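Local atomic coordinates of N-acetyl-L-2,4-diaminobutyric acid deacetylase (Ruegeria pomeroyi, PDB entry 6TWL), a protein that probably removes the acetyl group from N-acetyl-L-2,4-diaminobutyric acid, an intermediate of ectoine degradation, as a zinc-dependent hydrolase. Residues I6-P11 with G20-P25; V36-T41 with I85-F90; T251-D256 with A301-L306; G265-M270 with G314-G319. All blocks are in the same frame, centred on the assembly; numbering follows the deposited sequence.

Overall arrangement
Contacts 1 and 2 belong to one mixed sheet, in which strands 7-8, 16-24, 36-45 and 82-87 lie next to one another; their centres are about 10 Å apart and they meet through backbone bonds of strands 16-24 and 36-45. Contact 1 forms the outer border of that sheet; contact 2 lies further in, nearer the zinc-binding residues. Contacts 3 and 4 follow later in the chain, their centres about 20 Å apart and their segments alternating. Segment 251-256 leads out of strand 248-251 of the mixed sheet into the C-terminal strands. About 36 Å separates the centre of contact 2 from each of these, so the two pairs consolidate separate parts of the fold.

Contact 1 of 4, residues I6-P11 with G20-P25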
loop_
_atom_site.group_PDB
_atom_site.type_symbol
_atom_site.label_atom_id
_atom_site.label_comp_id
_atom_site.label_asym_id
_atom_site.label_seq_id
_atom_site.Cartn_x
_atom_site.Cartn_y
_atom_site.Cartn_z
ATOM N N ILE A 6 -10.189 -21.463 -7.214
ATOM C CA ILE A 6 -9.074 -20.714 -7.787
ATOM C C ILE A 6 -7.848 -21.614 -7.852
ATOM O O ILE A 6 -7.441 -22.210 -6.847
ATOM C CB ILE A 6 -8.791 -19.439 -6.978
ATOM C CG1 ILE A 6 -9.919 -18.428 -7.190
ATOM C CG2 ILE A 6 -7.443 -18.843 -7.375
ATOM C CD1 ILE A 6 -9.665 -17.077 -6.570
ATOM N N SER A 7 -7.257 -21.714 -9.041
ATOM C CA SER A 7 -6.103 -22.563 -9.276
ATOM C C SER A 7 -5.014 -21.743 -9.954
ATOM O O SER A 7 -5.291 -21.041 -10.943
ATOM C CB SER A 7 -6.477 -23.769 -10.146
ATOM O OG SER A 7 -6.262 -23.484 -11.518
ATOM N N PRO A 8 -3.776 -21.791 -9.464
ATOM C CA PRO A 8 -2.684 -21.121 -10.176
ATOM C C PRO A 8 -2.309 -21.888 -11.433
ATOM O O PRO A 8 -2.302 -23.121 -11.450
ATOM C CB PRO A 8 -1.534 -21.126 -9.161
ATOM C CG PRO A 8 -2.153 -21.513 -7.849
ATOM C CD PRO A 8 -3.324 -22.372 -8.190
ATOM N N THR A 9 -2.001 -21.145 -12.496
ATOM C CA THR A 9 -1.454 -21.765 -13.696
ATOM C C THR A 9 0.004 -22.170 -13.529
ATOM O O THR A 9 0.555 -22.822 -14.422
ATOM C CB THR A 9 -1.587 -20.825 -14.898
ATOM O OG1 THR A 9 -0.688 -19.720 -14.747
ATOM C CG2 THR A 9 -3.015 -20.306 -15.019
ATOM N N ILE A 10 0.632 -21.809 -12.415
ATOM C CA ILE A 10 2.028 -22.146 -12.148
ATOM C C ILE A 10 2.103 -22.891 -10.820
ATOM O O ILE A 10 1.102 -22.949 -10.091
ATOM C CB ILE A 10 2.911 -20.886 -12.129
ATOM C CG1 ILE A 10 2.370 -19.864 -11.127
ATOM C CG2 ILE A 10 3.028 -20.292 -13.526
ATOM C CD1 ILE A 10 3.279 -18.671 -10.933
ATOM N N PRO A 11 3.244 -23.485 -10.466
ATOM C CA PRO A 11 3.389 -24.035 -9.114
ATOM C C PRO A 11 3.853 -22.981 -8.122
ATOM O O PRO A 11 4.677 -22.115 -8.425
ATOM C CB PRO A 11 4.455 -25.123 -9.298
ATOM C CG PRO A 11 5.296 -24.625 -10.414
ATOM C CD PRO A 11 4.399 -23.821 -11.321
ATOM N N GLY A 20 2.848 -16.538 -14.117
ATOM C CA GLY A 20 1.569 -17.135 -14.448
ATOM C C GLY A 20 0.399 -16.333 -13.929
ATOM O O GLY A 20 0.455 -15.105 -13.839
ATOM N N PHE A 21 -0.678 -17.039 -13.591
ATOM C CA PHE A 21 -1.911 -16.404 -13.155
ATOM C C PHE A 21 -2.581 -17.239 -12.074
ATOM O O PHE A 21 -2.320 -18.436 -11.926
ATOM C CB PHE A 21 -2.911 -16.219 -14.302
ATOM C CG PHE A 21 -2.347 -15.528 -15.505
ATOM C CD1 PHE A 21 -1.668 -16.243 -16.476
ATOM C CD2 PHE A 21 -2.524 -14.167 -15.681
ATOM C CE1 PHE A 21 -1.160 -15.611 -17.590
ATOM C CE2 PHE A 21 -2.018 -13.528 -16.795
ATOM C CZ PHE A 21 -1.335 -14.252 -17.751
ATOM N N LEU A 22 -3.451 -16.578 -11.313
ATOM C CA LEU A 22 -4.488 -17.252 -10.544
ATOM C C LEU A 22 -5.777 -17.205 -11.355
ATOM O O LEU A 22 -6.202 -16.130 -11.788
ATOM C CB LEU A 22 -4.690 -16.584 -9.182
ATOM C CG LEU A 22 -3.485 -16.433 -8.253
ATOM C CD1 LEU A 22 -3.793 -15.427 -7.156
ATOM C CD2 LEU A 22 -3.096 -17.777 -7.655
ATOM N N LYS A 23 -6.390 -18.366 -11.568
ATOM C CA LYS A 23 -7.532 -18.499 -12.462
ATOM C C LYS A 23 -8.697 -19.153 -11.731
ATOM O O LYS A 23 -8.509 -20.150 -11.027
ATOM C CB LYS A 23 -7.142 -19.322 -13.698
ATOM C CG LYS A 23 -8.304 -19.724 -14.588
ATOM C CD LYS A 23 -7.822 -20.474 -15.824
ATOM C CE LYS A 23 -7.107 -21.763 -15.443
ATOM N NZ LYS A 23 -6.502 -22.447 -16.622
ATOM N N LEU A 24 -9.892 -18.577 -11.876
ATOM C CA LEU A 24 -11.140 -19.246 -11.507
ATOM C C LEU A 24 -12.078 -19.120 -12.699
ATOM O O LEU A 24 -12.396 -17.989 -13.121
ATOM C CB LEU A 24 -11.788 -18.691 -10.232
ATOM C CG LEU A 24 -12.286 -17.250 -10.142
ATOM C CD1 LEU A 24 -13.379 -17.094 -9.083
ATOM C CD2 LEU A 24 -11.102 -16.398 -9.801
ATOM N N PRO A 25 -12.520 -20.232 -13.286
ATOM C CA PRO A 25 -13.281 -20.151 -14.541
ATOM C C PRO A 25 -14.618 -19.434 -14.440
ATOM O O PRO A 25 -15.110 -18.979 -15.477
ATOM C CB PRO A 25 -13.454 -21.623 -14.930
ATOM C CG PRO A 25 -12.248 -22.282 -14.354
ATOM C CD PRO A 25 -12.009 -21.590 -13.040
#
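At the edge of the Phe21 ring, near its plane, sits Thr9 OG1, 4.0 Å from Phe21 CD1. On the neighbouring pair Pro8 CG packs 3.9 Å from Leu22 CD2. Thr9 OG1 has a stronger role than its place beside the phenyl ring: it accepts from Phe21 N at 2.9 Å, with 149° at the hydrogen. A chi1 of 70° sets this hydroxyl between the backbone N and carbonyl carbon of Thr9, where it faces the neighbouring strand. Thr9 N in turn donates to Phe21 O at 2.8 Å, so one threonine uses main chain and side chain to hold both peptide groups of Phe21. Ser7 and Lys23 form an antiparallel hydrogen-bonded pair, Ser7 N reaching Lys23 O at 2.8 Å and Lys23 N returning to Ser7 O at 3.0 Å. Pro8 and Leu22 are the non-hydrogen-bonded pair that follows, consistent with proline lacking an N-H. Beyond the regular pairing, Ile6 CG1 packs on Leu24 CD2 at 3.5 Å, and Ile10 CG2 comes within 3.6 Å of Gly20 CA, resting on bare backbone. These contacts belong to a beta hairpin of strands 7-8 and 16-24, the first being an outermost strand of the large mixed sheet. Ile6, Pro8 and Leu22 pack against Tyr128 of helix 121-133, while on the far side of strand 16-24 Gly20 and Leu22 bond through their backbones to Leu40 and Ile38 of strand 36-45.

Contact 2 of 4, residues V36-T41 with I85-F90; sequences VMIPLT and IIVPAF
Thr41 O accepts from Ile86 N at 2.8 Å with 165° at the hydrogen, and Thr41 N gives the return bond to Ile86 O at 2.9 Å. The two make an antiparallel hydrogen-bonded pair, and Ile86 O also receives a CA-H...O contact from Leu40 CA at 3.2 Å. After this pair no further direct backbone hydrogen bond joins the two segments, and strand 82-87 itself ends at Val87. Water 1 takes over there: it donates to Pro39 O and accepts from Ala89 N, each at 2.8 Å, joining two main-chain groups without a direct bond. Apolar branches fill the contact beside this water. Ile38 CG2, placed anti to the backbone N by a chi1 of -48°, lies 4.0 Å from Val87 CG1 and 3.9 Å from Ala89 O. Val87 CG1 also borders Pro39 O, and Leu40 CD1 packs loosely on Ile85 CG2 at 4.3 Å. The axes of the short strands 36-41 and 85-87 run 146° apart, antiparallel with a twist. Strand 82-87 bonds on its other side to strand 50-54; helix 63-74 covers Thr41 and Ile86, and the Thr41 hydroxyl bonds to His19. Chemically, then, two direct backbone hydrogen bonds join the strands at Thr41 and Ile86, whereas a bound water bridges them where the chain leaves the strand, the Ala89 side chain being about 10 Å from those of His58 and Glu61, which bind zinc in another structure of this protein but hold none in this apo model.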
loop_
_atom_site.group_PDB
_atom_site.type_symbol
_atom_site.label_atom_id
_atom_site.label_comp_id
_atom_site.label_asym_id
_atom_site.label_seq_id
_atom_site.Cartn_x
_atom_site.Cartn_y
_atom_site.Cartn_z
ATOM N N VAL A 36 -11.460 -15.234 -14.851
ATOM C CA VAL A 36 -10.662 -14.088 -14.434
ATOM C C VAL A 36 -9.266 -14.590 -14.101
ATOM O O VAL A 36 -9.098 -15.697 -13.572
ATOM C CB VAL A 36 -11.293 -13.309 -13.261
ATOM C CG1 VAL A 36 -12.791 -13.134 -13.485
ATOM C CG2 VAL A 36 -10.953 -13.917 -11.905
ATOM N N MET A 37 -8.265 -13.795 -14.469
ATOM C CA MET A 37 -6.861 -14.170 -14.360
ATOM C C MET A 37 -6.122 -13.065 -13.628
ATOM O O MET A 37 -6.065 -11.930 -14.110
ATOM C CB MET A 37 -6.246 -14.398 -15.743
ATOM C CG MET A 37 -7.132 -15.194 -16.676
ATOM S SD MET A 37 -6.690 -16.936 -16.705
ATOM C CE MET A 37 -4.991 -16.819 -17.240
ATOM N N ILE A 38 -5.566 -13.391 -12.469
ATOM C CA ILE A 38 -4.754 -12.461 -11.695
ATOM C C ILE A 38 -3.280 -12.783 -11.985
ATOM O O ILE A 38 -2.829 -13.876 -11.632
ATOM C CB ILE A 38 -5.046 -12.559 -10.193
ATOM C CG1 ILE A 38 -6.554 -12.538 -9.949
ATOM C CG2 ILE A 38 -4.365 -11.427 -9.445
ATOM C CD1 ILE A 38 -6.926 -12.620 -8.484
ATOM N N PRO A 39 -2.539 -11.878 -12.617
ATOM C CA PRO A 39 -1.121 -12.158 -12.875
ATOM C C PRO A 39 -0.343 -12.278 -11.575
ATOM O O PRO A 39 -0.596 -11.561 -10.605
ATOM C CB PRO A 39 -0.662 -10.945 -13.693
ATOM C CG PRO A 39 -1.926 -10.334 -14.232
ATOM C CD PRO A 39 -2.963 -10.591 -13.182
ATOM N N LEU A 40 0.616 -13.198 -11.565
ATOM C CA LEU A 40 1.475 -13.355 -10.405
ATOM C C LEU A 40 2.777 -14.005 -10.839
ATOM O O LEU A 40 2.817 -14.763 -11.812
ATOM C CB LEU A 40 0.797 -14.178 -9.302
ATOM C CG LEU A 40 1.017 -15.693 -9.267
ATOM C CD1 LEU A 40 0.505 -16.279 -7.964
ATOM C CD2 LEU A 40 0.340 -16.364 -10.441
ATOM N N THR A 41 3.839 -13.676 -10.116
ATOM C CA THR A 41 5.141 -14.297 -10.284
ATOM C C THR A 41 5.540 -14.947 -8.968
ATOM O O THR A 41 5.359 -14.361 -7.895
ATOM C CB THR A 41 6.195 -13.269 -10.715
ATOM O OG1 THR A 41 5.937 -12.850 -12.063
ATOM C CG2 THR A 41 7.596 -13.860 -10.631
ATOM N N ILE A 85 6.165 -14.317 -3.521
ATOM C CA ILE A 85 4.907 -14.378 -4.256
ATOM C C ILE A 85 4.522 -12.944 -4.583
ATOM O O ILE A 85 4.178 -12.162 -3.688
ATOM C CB ILE A 85 3.805 -15.098 -3.468
ATOM C CG1 ILE A 85 4.298 -16.470 -3.007
ATOM C CG2 ILE A 85 2.557 -15.254 -4.325
ATOM C CD1 ILE A 85 3.299 -17.231 -2.159
ATOM N N ILE A 86 4.593 -12.593 -5.863
ATOM C CA ILE A 86 4.473 -11.213 -6.318
ATOM C C ILE A 86 3.164 -11.067 -7.076
ATOM O O ILE A 86 2.959 -11.710 -8.114
ATOM C CB ILE A 86 5.666 -10.805 -7.194
ATOM C CG1 ILE A 86 6.973 -11.012 -6.428
ATOM C CG2 ILE A 86 5.530 -9.358 -7.644
ATOM C CD1 ILE A 86 8.200 -11.021 -7.309
ATOM N N VAL A 87 2.280 -10.221 -6.556
ATOM C CA VAL A 87 1.013 -9.890 -7.200
ATOM C C VAL A 87 1.044 -8.401 -7.521
ATOM O O VAL A 87 0.612 -7.583 -6.694
ATOM C CB VAL A 87 -0.183 -10.248 -6.303
ATOM C CG1 VAL A 87 -1.493 -10.091 -7.065
ATOM C CG2 VAL A 87 -0.036 -11.663 -5.763
ATOM N N PRO A 88 1.542 -8.001 -8.694
ATOM C CA PRO A 88 1.697 -6.563 -8.971
ATOM C C PRO A 88 0.384 -5.809 -8.983
ATOM O O PRO A 88 0.356 -4.624 -8.629
ATOM C CB PRO A 88 2.365 -6.541 -10.355
ATOM C CG PRO A 88 2.942 -7.908 -10.540
ATOM C CD PRO A 88 2.016 -8.833 -9.813
ATOM N N ALA A 89 -0.704 -6.453 -9.388
ATOM C CA ALA A 89 -2.007 -5.812 -9.464
ATOM C C ALA A 89 -2.999 -6.613 -8.637
ATOM O O ALA A 89 -3.159 -7.820 -8.845
ATOM C CB ALA A 89 -2.481 -5.694 -10.913
ATOM N N PHE A 90 -3.659 -5.936 -7.700
ATOM C CA PHE A 90 -4.602 -6.560 -6.782
ATOM C C PHE A 90 -5.934 -5.819 -6.803
ATOM O O PHE A 90 -6.669 -5.814 -5.814
ATOM C CB PHE A 90 -4.017 -6.606 -5.370
ATOM C CG PHE A 90 -4.707 -7.570 -4.449
ATOM C CD1 PHE A 90 -5.182 -8.784 -4.918
ATOM C CD2 PHE A 90 -4.865 -7.267 -3.107
ATOM C CE1 PHE A 90 -5.815 -9.669 -4.065
ATOM C CE2 PHE A 90 -5.493 -8.149 -2.250
ATOM C CZ PHE A 90 -5.969 -9.351 -2.729
HETATM O O HOH W 1 -1.418 -8.846 -10.562
#

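Contact 3 of 4, residues T251-D256 with A301-L306; sequences TMPDDD and ARRAGL
Asp256 OD1 accepts from Arg302 NE at 2.8 Å in a nearly straight salt bridge, 170° at the hydrogen, and an Asx turn shapes the loop that carries this aspartate. In that turn Asp254 OD1 accepts from Asp256 N at 3.2 Å, which satisfies the Asp256 N-H while its carboxylate turns to Arg302. The acceptor lies in the guanidinium plane, but the donor comes from above the carboxylate plane, and the two planes are 55° apart; a single N-H makes the bond, with Arg302 NH2 further off at 3.5 Å. Arg303 takes part differently, through its aliphatic stem. Arg303 CG sits 3.4 Å from Asp256 CB, and the bend at chi3 (43°) carries the guanidinium on toward Pro253 and Asp254. Opposite charges are near there without forming a salt bridge, Asp254 OD2 lying 4.0 Å from Arg303 NH1. This surface contact joins the loop between strands 248-251 and 258-260 to the turn before strand 305-311, with Val327 also touching Pro253 and Arg303. Over one face of the Arg303 guanidinium lies Pro253 CG, offset toward the rim and 3.9 Å from Arg303 NH2.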
loop_
_atom_site.group_PDB
_atom_site.type_symbol
_atom_site.label_atom_id
_atom_site.label_comp_id
_atom_site.label_asym_id
_atom_site.label_seq_id
_atom_site.Cartn_x
_atom_site.Cartn_y
_atom_site.Cartn_z
ATOM N N THR A 251 3.559 10.105 13.739
ATOM C CA THR A 251 2.356 9.460 14.237
ATOM C C THR A 251 1.154 10.326 13.891
ATOM O O THR A 251 1.264 11.550 13.775
ATOM C CB THR A 251 2.405 9.239 15.761
ATOM O OG1 THR A 251 2.300 10.500 16.433
ATOM C CG2 THR A 251 3.702 8.554 16.176
ATOM N N MET A 252 0.003 9.676 13.715
ATOM C CA MET A 252 -1.281 10.347 13.525
ATOM C C MET A 252 -2.173 9.932 14.689
ATOM O O MET A 252 -3.019 9.035 14.552
ATOM C CB MET A 252 -1.912 9.993 12.181
ATOM C CG MET A 252 -1.258 10.652 10.979
ATOM S SD MET A 252 -1.464 9.637 9.507
ATOM C CE MET A 252 -3.149 9.087 9.733
ATOM N N PRO A 253 -2.015 10.567 15.853
ATOM C CA PRO A 253 -2.658 10.075 17.075
ATOM C C PRO A 253 -4.085 10.544 17.301
ATOM O O PRO A 253 -4.735 10.049 18.233
ATOM C CB PRO A 253 -1.742 10.637 18.171
ATOM C CG PRO A 253 -1.267 11.940 17.602
ATOM C CD PRO A 253 -1.171 11.747 16.106
ATOM N N ASP A 254 -4.594 11.462 16.484
ATOM C CA ASP A 254 -5.839 12.146 16.793
ATOM C C ASP A 254 -6.566 12.466 15.496
ATOM O O ASP A 254 -5.955 12.559 14.428
ATOM C CB ASP A 254 -5.563 13.430 17.591
ATOM C CG ASP A 254 -6.706 13.814 18.508
ATOM O OD1 ASP A 254 -7.824 14.050 18.005
ATOM O OD2 ASP A 254 -6.480 13.891 19.733
ATOM N N ASP A 255 -7.887 12.633 15.597
ATOM C CA ASP A 255 -8.641 13.140 14.457
ATOM C C ASP A 255 -8.299 14.588 14.148
ATOM O O ASP A 255 -8.656 15.080 13.072
ATOM C CB ASP A 255 -10.144 13.001 14.705
ATOM C CG ASP A 255 -10.727 11.764 14.052
ATOM O OD1 ASP A 255 -9.941 10.872 13.666
ATOM O OD2 ASP A 255 -11.966 11.685 13.916
ATOM N N ASP A 256 -7.617 15.272 15.067
ATOM C CA ASP A 256 -7.096 16.618 14.874
ATOM C C ASP A 256 -5.942 16.669 13.877
ATOM O O ASP A 256 -5.440 17.763 13.595
ATOM C CB ASP A 256 -6.649 17.186 16.220
ATOM C CG ASP A 256 -7.750 17.925 16.946
ATOM O OD1 ASP A 256 -8.790 18.223 16.323
ATOM O OD2 ASP A 256 -7.567 18.213 18.148
ATOM N N ALA A 301 -4.378 24.508 10.327
ATOM C CA ALA A 301 -3.926 23.305 11.009
ATOM C C ALA A 301 -4.464 23.261 12.434
ATOM O O ALA A 301 -4.432 24.264 13.155
ATOM C CB ALA A 301 -2.399 23.245 11.020
ATOM N N ARG A 302 -4.960 22.093 12.839
ATOM C CA ARG A 302 -5.434 21.883 14.199
ATOM C C ARG A 302 -4.376 21.274 15.110
ATOM O O ARG A 302 -4.587 21.225 16.328
ATOM C CB ARG A 302 -6.684 20.993 14.192
ATOM C CG ARG A 302 -7.847 21.580 13.404
ATOM C CD ARG A 302 -9.099 20.722 13.525
ATOM N NE ARG A 302 -9.521 20.544 14.914
ATOM C CZ ARG A 302 -10.135 21.474 15.640
ATOM N NH1 ARG A 302 -10.409 22.662 15.115
ATOM N NH2 ARG A 302 -10.478 21.216 16.894
ATOM N N ARG A 303 -3.255 20.812 14.556
ATOM C CA ARG A 303 -2.140 20.293 15.337
ATOM C C ARG A 303 -0.834 20.663 14.656
ATOM O O ARG A 303 -0.770 20.794 13.431
ATOM C CB ARG A 303 -2.190 18.771 15.502
ATOM C CG ARG A 303 -3.429 18.244 16.162
ATOM C CD ARG A 303 -3.266 16.783 16.522
ATOM N NE ARG A 303 -1.960 16.508 17.104
ATOM C CZ ARG A 303 -1.783 15.835 18.234
ATOM N NH1 ARG A 303 -2.832 15.370 18.899
ATOM N NH2 ARG A 303 -0.561 15.628 18.701
ATOM N N ALA A 304 0.214 20.805 15.462
ATOM C CA ALA A 304 1.538 21.078 14.932
ATOM C C ALA A 304 2.218 19.786 14.495
ATOM O O ALA A 304 2.025 18.722 15.090
ATOM C CB ALA A 304 2.398 21.799 15.971
ATOM N N GLY A 305 3.024 19.892 13.447
ATOM C CA GLY A 305 3.710 18.740 12.883
ATOM C C GLY A 305 4.134 19.022 11.449
ATOM O O GLY A 305 4.473 20.153 11.101
ATOM N N LEU A 306 4.100 17.970 10.635
ATOM C CA LEU A 306 4.495 18.035 9.235
ATOM C C LEU A 306 3.302 17.700 8.351
ATOM O O LEU A 306 2.574 16.739 8.620
ATOM C CB LEU A 306 5.640 17.060 8.935
ATOM C CG LEU A 306 6.963 17.249 9.676
ATOM C CD1 LEU A 306 8.014 16.296 9.135
ATOM C CD2 LEU A 306 7.442 18.679 9.564
#

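Contact 4 of 4, residues G265-M270 with G314-G319; sequences GLFEMM and GLIKSG
Phe267 meets the segment 314-319 from its CB outward. Phe267 CB lies 3.4 Å from Gly314 O, the same carbonyl that accepts from Phe267 N at 2.7 Å. The ring is directed past it by CG lying anti to the backbone N (chi1 -178°), which brings CD1 to Ile316: Phe267 CD1 is 3.7 Å from Ile316 CD1 and 4.0 Å from Ile316 CG2. At the next ring atom, Phe267 CE1 is again 3.7 Å from Ile316 CD1, so this methyl spans the CD1-CE1 bond, approaching the ring obliquely. The backbone fixes the register under this packing. Gly265 and Ile316 form an antiparallel hydrogen-bonded pair: Ile316 N donates to Gly265 O at 3.0 Å, and Gly265 N gives a longer bond to Ile316 O at 3.2 Å. Leu266 and Leu315 are the adjoining non-hydrogen-bonded pair, their side chains directed to the face opposite that of Ile316. Leu315 CD2 reaches back over the neighbouring strand, 4.0 Å from Leu266 CA. Short strand 315-316 thus borders an antiparallel four-stranded sheet, with 265-269 next to it and 282-287 beyond. On the buried face Phe267 and Ile316 pack against Val322 of strand 321-326, and the His311 ring of strand 305-311 meets Phe267 edge-to-face, joining this sheet to the second C-terminal sheet; on the other face both leucines touch Leu289.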
loop_
_atom_site.group_PDB
_atom_site.type_symbol
_atom_site.label_atom_id
_atom_site.label_comp_id
_atom_site.label_asym_id
_atom_site.label_seq_id
_atom_site.Cartn_x
_atom_site.Cartn_y
_atom_site.Cartn_z
ATOM N N GLY A 265 -14.752 24.432 -4.455
ATOM C CA GLY A 265 -14.131 25.585 -5.072
ATOM C C GLY A 265 -12.783 25.237 -5.671
ATOM O O GLY A 265 -12.372 24.073 -5.706
ATOM N N LEU A 266 -12.111 26.278 -6.151
ATOM C CA LEU A 266 -10.750 26.153 -6.655
ATOM C C LEU A 266 -9.787 26.100 -5.474
ATOM O O LEU A 266 -9.860 26.930 -4.563
ATOM C CB LEU A 266 -10.430 27.319 -7.594
ATOM C CG LEU A 266 -9.017 27.511 -8.145
ATOM C CD1 LEU A 266 -8.747 26.541 -9.283
ATOM C CD2 LEU A 266 -8.857 28.943 -8.639
ATOM N N PHE A 267 -8.892 25.118 -5.485
ATOM C CA PHE A 267 -8.121 24.743 -4.307
ATOM C C PHE A 267 -6.708 25.309 -4.406
ATOM O O PHE A 267 -5.975 24.993 -5.350
ATOM C CB PHE A 267 -8.092 23.221 -4.168
ATOM C CG PHE A 267 -7.358 22.729 -2.957
ATOM C CD1 PHE A 267 -7.918 22.845 -1.695
ATOM C CD2 PHE A 267 -6.115 22.137 -3.083
ATOM C CE1 PHE A 267 -7.246 22.385 -0.581
ATOM C CE2 PHE A 267 -5.434 21.676 -1.973
ATOM C CZ PHE A 267 -6.001 21.798 -0.718
ATOM N N GLU A 268 -6.328 26.134 -3.430
ATOM C CA GLU A 268 -4.994 26.735 -3.368
ATOM C C GLU A 268 -4.317 26.300 -2.074
ATOM O O GLU A 268 -4.643 26.800 -0.992
ATOM C CB GLU A 268 -5.051 28.256 -3.451
ATOM C CG GLU A 268 -3.700 28.907 -3.176
ATOM C CD GLU A 268 -3.760 30.419 -3.170
ATOM O OE1 GLU A 268 -4.877 30.975 -3.104
ATOM O OE2 GLU A 268 -2.684 31.050 -3.229
ATOM N N MET A 269 -3.374 25.373 -2.184
ATOM C CA MET A 269 -2.610 24.954 -1.019
ATOM C C MET A 269 -1.532 25.977 -0.696
ATOM O O MET A 269 -0.837 26.460 -1.592
ATOM C CB MET A 269 -1.983 23.590 -1.259
ATOM C CG MET A 269 -1.058 23.183 -0.142
ATOM S SD MET A 269 -1.366 21.483 0.318
ATOM C CE MET A 269 -2.574 21.652 1.629
ATOM N N MET A 270 -1.382 26.300 0.588
ATOM C CA MET A 270 -0.426 27.314 1.003
ATOM C C MET A 270 0.893 26.748 1.530
ATOM O O MET A 270 1.850 27.515 1.670
ATOM C CB MET A 270 -1.065 28.230 2.063
ATOM C CG MET A 270 -2.414 28.848 1.658
ATOM S SD MET A 270 -2.349 29.800 0.128
ATOM C CE MET A 270 -1.177 31.077 0.582
ATOM N N GLY A 314 -7.105 20.336 -8.683
ATOM C CA GLY A 314 -7.277 21.778 -8.616
ATOM C C GLY A 314 -8.619 22.205 -8.056
ATOM O O GLY A 314 -8.732 23.283 -7.464
ATOM N N LEU A 315 -9.649 21.389 -8.248
ATOM C CA LEU A 315 -10.939 21.597 -7.613
ATOM C C LEU A 315 -11.067 20.687 -6.399
ATOM O O LEU A 315 -10.581 19.553 -6.398
ATOM C CB LEU A 315 -12.089 21.310 -8.577
ATOM C CG LEU A 315 -12.288 22.214 -9.790
ATOM C CD1 LEU A 315 -13.576 21.814 -10.483
ATOM C CD2 LEU A 315 -12.319 23.679 -9.388
ATOM N N ILE A 316 -11.732 21.190 -5.364
ATOM C CA ILE A 316 -11.999 20.414 -4.163
ATOM C C ILE A 316 -13.502 20.411 -3.924
ATOM O O ILE A 316 -14.219 21.321 -4.353
ATOM C CB ILE A 316 -11.230 20.961 -2.936
ATOM C CG1 ILE A 316 -11.290 19.969 -1.770
ATOM C CG2 ILE A 316 -11.761 22.326 -2.529
ATOM C CD1 ILE A 316 -10.216 20.177 -0.729
ATOM N N LYS A 317 -13.979 19.367 -3.252
ATOM C CA LYS A 317 -15.394 19.167 -2.988
ATOM C C LYS A 317 -15.626 19.053 -1.487
ATOM O O LYS A 317 -14.713 18.739 -0.720
ATOM C CB LYS A 317 -15.913 17.908 -3.695
ATOM C CG LYS A 317 -15.837 17.975 -5.210
ATOM C CD LYS A 317 -16.592 16.822 -5.848
ATOM C CE LYS A 317 -16.125 16.585 -7.275
ATOM N NZ LYS A 317 -15.414 15.285 -7.425
ATOM N N SER A 318 -16.862 19.331 -1.073
ATOM C CA SER A 318 -17.228 19.174 0.329
ATOM C C SER A 318 -16.963 17.742 0.775
ATOM O O SER A 318 -17.369 16.787 0.109
ATOM C CB SER A 318 -18.700 19.534 0.541
ATOM O OG SER A 318 -18.998 19.675 1.920
ATOM N N GLY A 319 -16.255 17.596 1.891
ATOM C CA GLY A 319 -15.929 16.298 2.434
ATOM C C GLY A 319 -14.539 15.802 2.096
ATOM O O GLY A 319 -14.028 14.921 2.795
#